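Local coordinates for protein chitinase (Chromobacterium violaceum, PDB 4TXG) that is a family 18 chitinase that probably binds chitin and hydrolyses its glycosidic bonds, at residues D398-W403 with G417-L422; N476-S481 with K574-T579; D354-A357 with Y363-I366; L126-T129 with D133-Y136. One frame throughout, in Å; residues are numbered along the deposited sequence.

Contact 1 (D398-W403 with G417-L422). With CS (cesium ion), chain M.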
loop_
_atom_site.group_PDB
_atom_site.type_symbol
_atom_site.label_atom_id
_atom_site.label_comp_id
_atom_site.label_asym_id
_atom_site.label_seq_id
_atom_site.Cartn_x
_atom_site.Cartn_y
_atom_site.Cartn_z
ATOM N N ASP A 398 -2.609 2.886 10.069
ATOM C CA ASP A 398 -1.819 2.263 11.132
ATOM C C ASP A 398 -0.435 2.895 11.258
ATOM O O ASP A 398 0.546 2.208 11.558
ATOM C CB ASP A 398 -1.694 0.756 10.911
ATOM C CG ASP A 398 -2.969 0.018 11.258
ATOM O OD1 ASP A 398 -3.877 0.644 11.841
ATOM O OD2 ASP A 398 -3.058 -1.190 10.965
ATOM N N LEU A 399 -0.366 4.210 11.055
ATOM C CA LEU A 399 0.872 4.961 11.252
ATOM C C LEU A 399 1.153 5.140 12.745
ATOM O O LEU A 399 2.306 5.289 13.156
ATOM C CB LEU A 399 0.795 6.335 10.564
ATOM C CG LEU A 399 0.667 6.300 9.036
ATOM C CD1 LEU A 399 0.451 7.698 8.466
ATOM C CD2 LEU A 399 1.896 5.647 8.427
ATOM N N HIS A 400 0.085 5.125 13.539
ATOM C CA HIS A 400 0.156 5.139 14.999
ATOM C C HIS A 400 -0.916 4.198 15.545
ATOM O O HIS A 400 -1.965 4.024 14.930
ATOM C CB HIS A 400 -0.045 6.556 15.560
ATOM C CG HIS A 400 1.125 7.458 15.340
ATOM N ND1 HIS A 400 2.345 7.253 15.947
ATOM C CD2 HIS A 400 1.272 8.566 14.567
ATOM C CE1 HIS A 400 3.195 8.188 15.560
ATOM N NE2 HIS A 400 2.564 9.000 14.725
ATOM N N GLY A 401 -0.653 3.601 16.700
ATOM C CA GLY A 401 -1.553 2.615 17.277
ATOM C C GLY A 401 -0.975 2.113 18.583
ATOM O O GLY A 401 0.156 2.454 18.927
ATOM N N ALA A 402 -1.727 1.277 19.294
ATOM C CA ALA A 402 -1.384 0.949 20.675
ATOM C C ALA A 402 -0.290 -0.113 20.824
ATOM O O ALA A 402 -0.007 -0.569 21.936
ATOM C CB ALA A 402 -2.636 0.521 21.422
ATOM N N TRP A 403 0.343 -0.489 19.720
ATOM C CA TRP A 403 1.575 -1.277 19.789
ATOM C C TRP A 403 2.718 -0.437 20.381
ATOM O O TRP A 403 3.721 -0.984 20.844
ATOM C CB TRP A 403 1.955 -1.810 18.403
ATOM C CG TRP A 403 1.837 -0.786 17.312
ATOM C CD1 TRP A 403 2.797 0.089 16.907
ATOM C CD2 TRP A 403 0.689 -0.530 16.489
ATOM N NE1 TRP A 403 2.323 0.874 15.884
ATOM C CE2 TRP A 403 1.033 0.512 15.608
ATOM C CE3 TRP A 403 -0.593 -1.087 16.409
ATOM C CZ2 TRP A 403 0.144 1.010 14.660
ATOM C CZ3 TRP A 403 -1.478 -0.585 15.468
ATOM C CH2 TRP A 403 -1.105 0.451 14.607
ATOM N N GLY A 417 4.671 18.939 12.223
ATOM C CA GLY A 417 5.879 19.344 12.920
ATOM C C GLY A 417 5.905 18.890 14.370
ATOM O O GLY A 417 6.856 19.181 15.102
ATOM N N LYS A 418 4.871 18.166 14.793
ATOM C CA LYS A 418 4.718 17.834 16.214
ATOM C C LYS A 418 4.474 16.342 16.498
ATOM O O LYS A 418 4.056 15.990 17.601
ATOM C CB LYS A 418 3.564 18.640 16.813
ATOM C CG LYS A 418 3.755 20.149 16.805
ATOM C CD LYS A 418 2.528 20.837 17.394
ATOM C CE LYS A 418 2.312 22.220 16.806
ATOM N NZ LYS A 418 1.956 22.149 15.358
ATOM N N ASP A 419 4.720 15.472 15.520
ATOM C CA ASP A 419 4.537 14.033 15.743
ATOM C C ASP A 419 5.425 13.590 16.903
ATOM O O ASP A 419 6.644 13.714 16.828
ATOM C CB ASP A 419 4.861 13.222 14.482
ATOM C CG ASP A 419 4.525 11.738 14.637
ATOM O OD1 ASP A 419 5.138 11.066 15.489
ATOM O OD2 ASP A 419 3.651 11.235 13.900
ATOM N N ALA A 420 4.811 13.096 17.980
ATOM C CA ALA A 420 5.537 12.824 19.218
ATOM C C ALA A 420 6.580 11.719 19.046
ATOM O O ALA A 420 7.602 11.698 19.742
ATOM C CB ALA A 420 4.559 12.457 20.332
ATOM N N GLU A 421 6.320 10.796 18.122
ATOM C CA GLU A 421 7.265 9.715 17.861
ATOM C C GLU A 421 8.490 10.247 17.129
ATOM O O GLU A 421 9.631 9.949 17.500
ATOM C CB GLU A 421 6.605 8.597 17.052
ATOM C CG GLU A 421 7.497 7.390 16.838
ATOM C CD GLU A 421 6.739 6.175 16.331
ATOM O OE1 GLU A 421 7.373 5.107 16.183
ATOM O OE2 GLU A 421 5.514 6.272 16.089
ATOM N N LEU A 422 8.253 11.042 16.091
ATOM C CA LEU A 422 9.340 11.667 15.345
ATOM C C LEU A 422 10.174 12.583 16.237
ATOM O O LEU A 422 11.397 12.616 16.117
ATOM C CB LEU A 422 8.786 12.441 14.141
ATOM C CG LEU A 422 8.125 11.551 13.086
ATOM C CD1 LEU A 422 7.782 12.370 11.836
ATOM C CD2 LEU A 422 9.024 10.390 12.725
HETATM CS CS CS M . -5.407 -2.380 8.571
HETATM O O HOH W 1 3.955 4.348 15.280
HETATM O O HOH W 2 -4.422 -3.575 5.653
HETATM O O HOH W 3 -5.707 -4.786 10.322
#
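H400 points its imidazole at the start of helix 420-424 and meets two carboxylates there, those of D419 and E421. H400 NE2 donates to D419 OD2 at 2.6 Å, a short, nearly straight bond (167° at the hydrogen). NE2 meets OD2 on the syn side of the carboxylate, somewhat out of its plane, while OD2 lies close to the plane of the imidazole; ring and carboxylate are turned 32° apart. Aspartate suits this place because its two oxygens divide the work: while OD2 holds the histidine, D419 OD1 caps the helix, accepting from E421 N at 2.9 Å and from L422 N at 3.2 Å. With CG anti to the backbone N (chi1 -173°), D419 faces the ring and can still serve as N-cap, and the cap should limit rotation of the carboxylate. E421 is long enough to run past the ring in the opposite direction. E421 CB packs at the ring edge 3.7 Å from H400 CE1. E421 OE2 comes within 3.1 Å of H400 CE1, where it probably feels a polarised C-H, and also shares water 1 with L399 O. At the start of the loop, D398 OD2 joins Y464 in binding a cesium ion, at long distance. The loop follows barrel strand 391-395 and is tied here to helix 420-424; W468 of strand 466-468 packs against H400, while W479 from another loop packs on D419.

Contact 2 (N476-S481 with K574-T579)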
loop_
_atom_site.group_PDB
_atom_site.type_symbol
_atom_site.label_atom_id
_atom_site.label_comp_id
_atom_site.label_asym_id
_atom_site.label_seq_id
_atom_site.Cartn_x
_atom_site.Cartn_y
_atom_site.Cartn_z
ATOM N N ASN A 476 -5.955 17.382 24.365
ATOM C CA ASN A 476 -7.062 16.450 24.147
ATOM C C ASN A 476 -6.533 15.091 23.670
ATOM O O ASN A 476 -7.097 14.464 22.772
ATOM C CB ASN A 476 -8.082 17.023 23.150
ATOM C CG ASN A 476 -8.961 18.099 23.770
ATOM O OD1 ASN A 476 -9.013 18.245 24.988
ATOM N ND2 ASN A 476 -9.673 18.844 22.934
ATOM N N GLY A 477 -5.439 14.646 24.289
ATOM C CA GLY A 477 -4.835 13.362 23.973
ATOM C C GLY A 477 -3.851 13.357 22.814
ATOM O O GLY A 477 -3.000 12.466 22.719
ATOM N N LEU A 478 -3.966 14.333 21.920
ATOM C CA LEU A 478 -3.139 14.347 20.710
ATOM C C LEU A 478 -1.667 14.551 21.044
ATOM O O LEU A 478 -1.309 15.523 21.699
ATOM C CB LEU A 478 -3.601 15.443 19.746
ATOM C CG LEU A 478 -2.813 15.536 18.435
ATOM C CD1 LEU A 478 -3.092 14.312 17.557
ATOM C CD2 LEU A 478 -3.173 16.820 17.694
ATOM N N TRP A 479 -0.833 13.626 20.568
ATOM C CA TRP A 479 0.610 13.610 20.821
ATOM C C TRP A 479 0.909 13.429 22.304
ATOM O O TRP A 479 1.974 13.818 22.790
ATOM C CB TRP A 479 1.301 14.876 20.287
ATOM C CG TRP A 479 1.068 15.145 18.813
ATOM C CD1 TRP A 479 0.760 16.353 18.248
ATOM C CD2 TRP A 479 1.113 14.198 17.727
ATOM N NE1 TRP A 479 0.615 16.220 16.890
ATOM C CE2 TRP A 479 0.833 14.910 16.541
ATOM C CE3 TRP A 479 1.367 12.821 17.641
ATOM C CZ2 TRP A 479 0.792 14.297 15.290
ATOM C CZ3 TRP A 479 1.328 12.213 16.385
ATOM C CH2 TRP A 479 1.045 12.955 15.232
ATOM N N GLY A 480 -0.031 12.808 23.008
ATOM C CA GLY A 480 0.191 12.388 24.374
ATOM C C GLY A 480 0.895 11.046 24.435
ATOM O O GLY A 480 1.409 10.547 23.429
ATOM N N SER A 481 0.915 10.463 25.626
ATOM C CA SER A 481 1.635 9.221 25.861
ATOM C C SER A 481 0.781 8.237 26.638
ATOM O O SER A 481 0.080 8.611 27.579
ATOM C CB SER A 481 2.934 9.489 26.624
ATOM O OG SER A 481 3.574 8.270 26.954
ATOM N N LYS A 574 -9.696 9.256 29.937
ATOM C CA LYS A 574 -8.444 9.563 29.254
ATOM C C LYS A 574 -8.258 8.632 28.057
ATOM O O LYS A 574 -7.182 8.069 27.851
ATOM C CB LYS A 574 -7.258 9.469 30.218
ATOM C CG LYS A 574 -7.305 10.490 31.368
ATOM C CD LYS A 574 -7.066 11.906 30.850
ATOM C CE LYS A 574 -6.876 12.906 31.982
ATOM N NZ LYS A 574 -8.175 13.203 32.638
ATOM N N VAL A 575 -9.323 8.477 27.271
ATOM C CA VAL A 575 -9.309 7.611 26.090
ATOM C C VAL A 575 -9.269 8.443 24.805
ATOM O O VAL A 575 -10.056 9.368 24.626
ATOM C CB VAL A 575 -10.538 6.664 26.057
ATOM C CG1 VAL A 575 -10.731 6.046 24.646
ATOM C CG2 VAL A 575 -10.399 5.576 27.104
ATOM N N PHE A 576 -8.316 8.112 23.939
ATOM C CA PHE A 576 -8.137 8.732 22.625
ATOM C C PHE A 576 -8.437 7.681 21.568
ATOM O O PHE A 576 -7.760 6.653 21.522
ATOM C CB PHE A 576 -6.693 9.254 22.483
ATOM C CG PHE A 576 -6.363 9.882 21.142
ATOM C CD1 PHE A 576 -6.108 9.102 20.018
ATOM C CD2 PHE A 576 -6.223 11.260 21.034
ATOM C CE1 PHE A 576 -5.773 9.693 18.800
ATOM C CE2 PHE A 576 -5.873 11.849 19.819
ATOM C CZ PHE A 576 -5.659 11.069 18.710
ATOM N N LEU A 577 -9.436 7.925 20.722
ATOM C CA LEU A 577 -9.728 7.013 19.617
ATOM C C LEU A 577 -9.523 7.739 18.304
ATOM O O LEU A 577 -10.213 8.714 18.030
ATOM C CB LEU A 577 -11.165 6.477 19.697
ATOM C CG LEU A 577 -11.505 5.627 20.921
ATOM C CD1 LEU A 577 -12.989 5.303 20.946
ATOM C CD2 LEU A 577 -10.686 4.351 20.909
ATOM N N SER A 578 -8.566 7.285 17.499
ATOM C CA SER A 578 -8.359 7.900 16.194
ATOM C C SER A 578 -9.442 7.458 15.222
ATOM O O SER A 578 -9.662 6.263 15.039
ATOM C CB SER A 578 -6.979 7.540 15.631
ATOM O OG SER A 578 -6.874 7.998 14.299
ATOM N N THR A 579 -10.112 8.417 14.596
ATOM C CA THR A 579 -11.217 8.091 13.707
ATOM C C THR A 579 -10.972 8.580 12.279
ATOM O O THR A 579 -9.946 9.192 11.974
ATOM C CB THR A 579 -12.548 8.683 14.232
ATOM O OG1 THR A 579 -12.427 10.106 14.356
ATOM C CG2 THR A 579 -12.896 8.090 15.602
#
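F576 makes the whole contact from its side, pushing its ring from strand 575-578 against the backbone of N476-L478. Most of the touching is ring against main chain. F576 CD2 lies 3.6 Å from G477 C. With the ring edge turned that way, F576 CD2 is also 3.7 Å from N476 O. Further along the ring, F576 CE2 is 3.8 Å from L478 N. The ring reaches across because its CG stands anti to the backbone N (chi1 178°). Glycine fits at 477, where the backbone has positive phi and the phenyl ring lies close against the main chain. The apolar part is smaller, L478 CB resting 4.3 Å from F576 CE2. The loop is folded by a type II beta turn from G477 to G480, closed by G480 N bonding to G477 O at 3.0 Å, while strand 575-578 is an inner strand of a four-stranded antiparallel sheet. That sheet is inserted between barrel strands 457-462 and 599-603, consistent with the insertion domain of many family 18 chitinases. A further stacking interaction pairs F576 with W567 of strand 565-570. Within the turn, L478 CD1 sits 4.1 Å above the centre of the W479 ring, bringing together two bulky apolar groups. Several polar groups find partners outside the two segments: N476 O accepts from W567 NE1, N476 ND2 donates to N558, and W479 NE1 donates to D416.

Contact 3 (D354-A357 with Y363-I366)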
loop_
_atom_site.group_PDB
_atom_site.type_symbol
_atom_site.label_atom_id
_atom_site.label_comp_id
_atom_site.label_asym_id
_atom_site.label_seq_id
_atom_site.Cartn_x
_atom_site.Cartn_y
_atom_site.Cartn_z
ATOM N N ASP A 354 1.171 -12.175 -17.678
ATOM C CA ASP A 354 1.193 -11.634 -19.040
ATOM C C ASP A 354 0.971 -12.736 -20.075
ATOM O O ASP A 354 0.207 -12.561 -21.014
ATOM C CB ASP A 354 2.517 -10.916 -19.348
ATOM C CG ASP A 354 2.590 -9.514 -18.740
ATOM O OD1 ASP A 354 1.582 -9.034 -18.190
ATOM O OD2 ASP A 354 3.672 -8.895 -18.821
ATOM N N ARG A 355 1.656 -13.866 -19.915
ATOM C CA ARG A 355 1.483 -14.979 -20.848
ATOM C C ARG A 355 0.070 -15.550 -20.791
ATOM O O ARG A 355 -0.519 -15.851 -21.832
ATOM C CB ARG A 355 2.497 -16.082 -20.563
ATOM C CG ARG A 355 3.922 -15.645 -20.819
ATOM C CD ARG A 355 4.920 -16.757 -20.554
ATOM N NE ARG A 355 6.260 -16.194 -20.428
ATOM C CZ ARG A 355 7.054 -15.925 -21.453
ATOM N NH1 ARG A 355 8.255 -15.398 -21.239
ATOM N NH2 ARG A 355 6.651 -16.188 -22.693
ATOM N N ALA A 356 -0.472 -15.695 -19.585
ATOM C CA ALA A 356 -1.842 -16.186 -19.415
ATOM C C ALA A 356 -2.851 -15.229 -20.062
ATOM O O ALA A 356 -3.815 -15.662 -20.695
ATOM C CB ALA A 356 -2.165 -16.381 -17.934
ATOM N N ALA A 357 -2.620 -13.929 -19.900
ATOM C CA ALA A 357 -3.497 -12.913 -20.480
ATOM C C ALA A 357 -3.505 -13.008 -22.005
ATOM O O ALA A 357 -4.552 -12.906 -22.641
ATOM C CB ALA A 357 -3.057 -11.517 -20.033
ATOM N N TYR A 363 -7.133 -9.371 -19.707
ATOM C CA TYR A 363 -5.974 -8.902 -18.956
ATOM C C TYR A 363 -6.040 -9.261 -17.472
ATOM O O TYR A 363 -7.122 -9.250 -16.870
ATOM C CB TYR A 363 -5.847 -7.385 -19.133
ATOM C CG TYR A 363 -4.586 -6.840 -18.542
ATOM C CD1 TYR A 363 -3.370 -7.038 -19.177
ATOM C CD2 TYR A 363 -4.602 -6.153 -17.339
ATOM C CE1 TYR A 363 -2.205 -6.552 -18.639
ATOM C CE2 TYR A 363 -3.437 -5.666 -16.789
ATOM C CZ TYR A 363 -2.245 -5.863 -17.449
ATOM O OH TYR A 363 -1.070 -5.390 -16.926
ATOM N N TYR A 364 -4.885 -9.569 -16.880
ATOM C CA TYR A 364 -4.795 -9.832 -15.440
ATOM C C TYR A 364 -3.877 -8.818 -14.768
ATOM O O TYR A 364 -2.725 -8.660 -15.159
ATOM C CB TYR A 364 -4.281 -11.252 -15.155
ATOM C CG TYR A 364 -5.142 -12.346 -15.752
ATOM C CD1 TYR A 364 -6.412 -12.609 -15.245
ATOM C CD2 TYR A 364 -4.688 -13.113 -16.817
ATOM C CE1 TYR A 364 -7.210 -13.610 -15.788
ATOM C CE2 TYR A 364 -5.480 -14.118 -17.377
ATOM C CZ TYR A 364 -6.738 -14.359 -16.857
ATOM O OH TYR A 364 -7.527 -15.355 -17.403
ATOM N N GLN A 365 -4.398 -8.138 -13.754
ATOM C CA GLN A 365 -3.628 -7.121 -13.045
ATOM C C GLN A 365 -2.811 -7.719 -11.897
ATOM O O GLN A 365 -3.228 -8.684 -11.259
ATOM C CB GLN A 365 -4.560 -6.017 -12.512
ATOM C CG GLN A 365 -5.078 -5.055 -13.596
ATOM C CD GLN A 365 -5.957 -3.938 -13.038
ATOM O OE1 GLN A 365 -6.892 -4.196 -12.279
ATOM N NE2 GLN A 365 -5.658 -2.690 -13.413
ATOM N N ILE A 366 -1.637 -7.148 -11.652
ATOM C CA ILE A 366 -0.917 -7.412 -10.404
ATOM C C ILE A 366 -0.843 -6.136 -9.606
ATOM O O ILE A 366 -0.356 -5.113 -10.099
ATOM C CB ILE A 366 0.507 -7.912 -10.636
ATOM C CG1 ILE A 366 0.501 -9.096 -11.579
ATOM C CG2 ILE A 366 1.164 -8.286 -9.293
ATOM C CD1 ILE A 366 1.869 -9.629 -11.834
HETATM O O HOH W 4 1.788 -6.270 -17.944
#
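Y364 sets its ring edge-on against the last turns of helix 338-360, where A356 and A357 offer only methyl groups and main chain. Y364 CD2 and CE2 both lie 3.8 Å from A357 N, and A356 C also lies near the ring plane, so the tyrosine presses on the peptide link between the two alanines. The methyls finish the fit: A357 CB is 3.9 Å from Y364 CD2, and A356 CB is 4.1 Å from Y364 CE2. Alanine suits both positions because a small side chain lets the aromatic ring approach the helix backbone itself. With chi1 at -59°, CG of Y364 lies beside its own backbone N and opposite the carbonyl carbon, a rotamer that sends the ring along the helix surface; its hydroxyl then bonds to D360.

Y363 departs on the other side of the chain, its CG anti to the backbone N (chi1 -173°). A357 CB packs 4.1 Å from Y363 CA. The Y363 hydroxyl bonds to D390 and is linked back to the helix through water 4, which donates to D354 OD1 at 2.8 Å and to Y363 OH at 3.2 Å. D354 also pairs with R350, one turn earlier.

The contact lies where helix 338-360 hands over to strand 365-371, within the beta-alpha-beta unit that began at strand 308-312. Helix 287-304 borders it, touching A356 and Y364 through R302.

Contact 4 (L126-T129 with D133-Y136)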
loop_
_atom_site.group_PDB
_atom_site.type_symbol
_atom_site.label_atom_id
_atom_site.label_comp_id
_atom_site.label_asym_id
_atom_site.label_seq_id
_atom_site.Cartn_x
_atom_site.Cartn_y
_atom_site.Cartn_z
ATOM N N LEU A 126 5.142 0.849 -16.996
ATOM C CA LEU A 126 4.938 -0.558 -16.625
ATOM C C LEU A 126 5.854 -1.473 -17.435
ATOM O O LEU A 126 5.991 -1.329 -18.651
ATOM C CB LEU A 126 3.476 -0.972 -16.819
ATOM C CG LEU A 126 3.079 -2.404 -16.405
ATOM C CD1 LEU A 126 3.140 -2.599 -14.896
ATOM C CD2 LEU A 126 1.682 -2.736 -16.920
ATOM N N ALA A 127 6.492 -2.417 -16.751
ATOM C CA ALA A 127 7.379 -3.350 -17.423
ATOM C C ALA A 127 6.575 -4.431 -18.136
ATOM O O ALA A 127 5.915 -5.239 -17.491
ATOM C CB ALA A 127 8.335 -3.977 -16.423
ATOM N N GLN A 128 6.632 -4.458 -19.461
ATOM C CA GLN A 128 5.930 -5.514 -20.185
ATOM C C GLN A 128 6.851 -6.691 -20.469
ATOM O O GLN A 128 8.044 -6.523 -20.704
ATOM C CB GLN A 128 5.340 -5.003 -21.501
ATOM C CG GLN A 128 4.516 -6.075 -22.225
ATOM C CD GLN A 128 4.310 -5.791 -23.695
ATOM O OE1 GLN A 128 4.202 -4.635 -24.107
ATOM N NE2 GLN A 128 4.254 -6.852 -24.500
ATOM N N THR A 129 6.274 -7.885 -20.438
ATOM C CA THR A 129 6.970 -9.095 -20.846
ATOM C C THR A 129 7.259 -9.053 -22.345
ATOM O O THR A 129 6.343 -9.138 -23.169
ATOM C CB THR A 129 6.142 -10.343 -20.492
ATOM O OG1 THR A 129 5.904 -10.367 -19.076
ATOM C CG2 THR A 129 6.870 -11.611 -20.917
ATOM N N ASP A 133 2.000 -10.661 -26.598
ATOM C CA ASP A 133 0.905 -9.781 -26.989
ATOM C C ASP A 133 -0.065 -9.587 -25.830
ATOM O O ASP A 133 -1.174 -10.111 -25.834
ATOM C CB ASP A 133 0.181 -10.340 -28.214
ATOM C CG ASP A 133 -0.824 -9.368 -28.790
ATOM O OD1 ASP A 133 -0.738 -8.159 -28.469
ATOM O OD2 ASP A 133 -1.697 -9.815 -29.566
ATOM N N VAL A 134 0.376 -8.833 -24.831
ATOM C CA VAL A 134 -0.424 -8.588 -23.637
ATOM C C VAL A 134 -1.601 -7.689 -23.987
ATOM O O VAL A 134 -1.404 -6.605 -24.529
ATOM C CB VAL A 134 0.433 -7.944 -22.545
ATOM C CG1 VAL A 134 -0.371 -7.729 -21.273
ATOM C CG2 VAL A 134 1.669 -8.799 -22.286
ATOM N N PRO A 135 -2.830 -8.135 -23.676
ATOM C CA PRO A 135 -4.045 -7.427 -24.107
ATOM C C PRO A 135 -4.383 -6.196 -23.258
ATOM O O PRO A 135 -5.440 -6.150 -22.634
ATOM C CB PRO A 135 -5.136 -8.498 -23.966
ATOM C CG PRO A 135 -4.651 -9.361 -22.844
ATOM C CD PRO A 135 -3.143 -9.413 -23.006
ATOM N N TYR A 136 -3.510 -5.196 -23.266
ATOM C CA TYR A 136 -3.718 -4.007 -22.428
ATOM C C TYR A 136 -5.009 -3.261 -22.743
ATOM O O TYR A 136 -5.607 -2.660 -21.860
ATOM C CB TYR A 136 -2.557 -3.029 -22.575
ATOM C CG TYR A 136 -1.269 -3.513 -21.972
ATOM C CD1 TYR A 136 -1.161 -3.742 -20.601
ATOM C CD2 TYR A 136 -0.159 -3.737 -22.770
ATOM C CE1 TYR A 136 0.030 -4.182 -20.047
ATOM C CE2 TYR A 136 1.018 -4.182 -22.227
ATOM C CZ TYR A 136 1.111 -4.397 -20.873
ATOM O OH TYR A 136 2.307 -4.834 -20.354
#
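An inverse gamma turn centred on P135, closed by Y136 N bonding to V134 O at 2.8 Å, directs V134 and Y136 together at L126 and Q128. This lies in the loop preceding barrel strand 155-161, and the disulfide between C121 and C137, the residue after Y136, ties this part of the chain back on itself. V134 CG1 covers one face of the Y136 ring, 3.6 Å above its plane and offset toward the rim. Q128 crosses the hydroxyl end of that ring: Q128 CG and CB lie 3.1 Å and 3.2 Å from Y136 OH, a tight fit. Having CG anti to the backbone N (chi1 -176°), the extended glutamine carries its amide on toward V134. There Q128 OE1 sits at the ring edge, 3.7 Å from Y136 CE2, with the amide turned 72° from the ring, and Q128 NE2 lies 3.9 Å from V134 CG2. Glutamine combines an aliphatic stem with a polar end, suiting a site that is partly exposed. L126, more buried, adds L126 CD2 at 3.8 Å from Y136 CE1. Chemically, the two segments hold each other through dispersion and shape, with the amide oxygen placed where it is probably attracted to the mildly positive edge of the ring.

From the N terminus the four contacts follow one another in series: none nests and none crosses. Contact 4 closes a gap of three residues in the loop before strand 155-161; contact 3 closes a five-residue gap made of the last residues of helix 338-360 and the short link toward strand 365-371. These two touch, with T129 and D354 probably hydrogen-bonded and V134 against Y363, so the early loop covers the helix-to-strand junction of the barrel. On the opposite side of the chain's centre, contact 1 closes thirteen residues after strand 391-395, and contact 2 spans ninety-two, joining the turn after strand 466-468 to strand 575-578. W479 of contact 2 packs beside H400 and K418 of contact 1, joining barrel loop to inserted sheet.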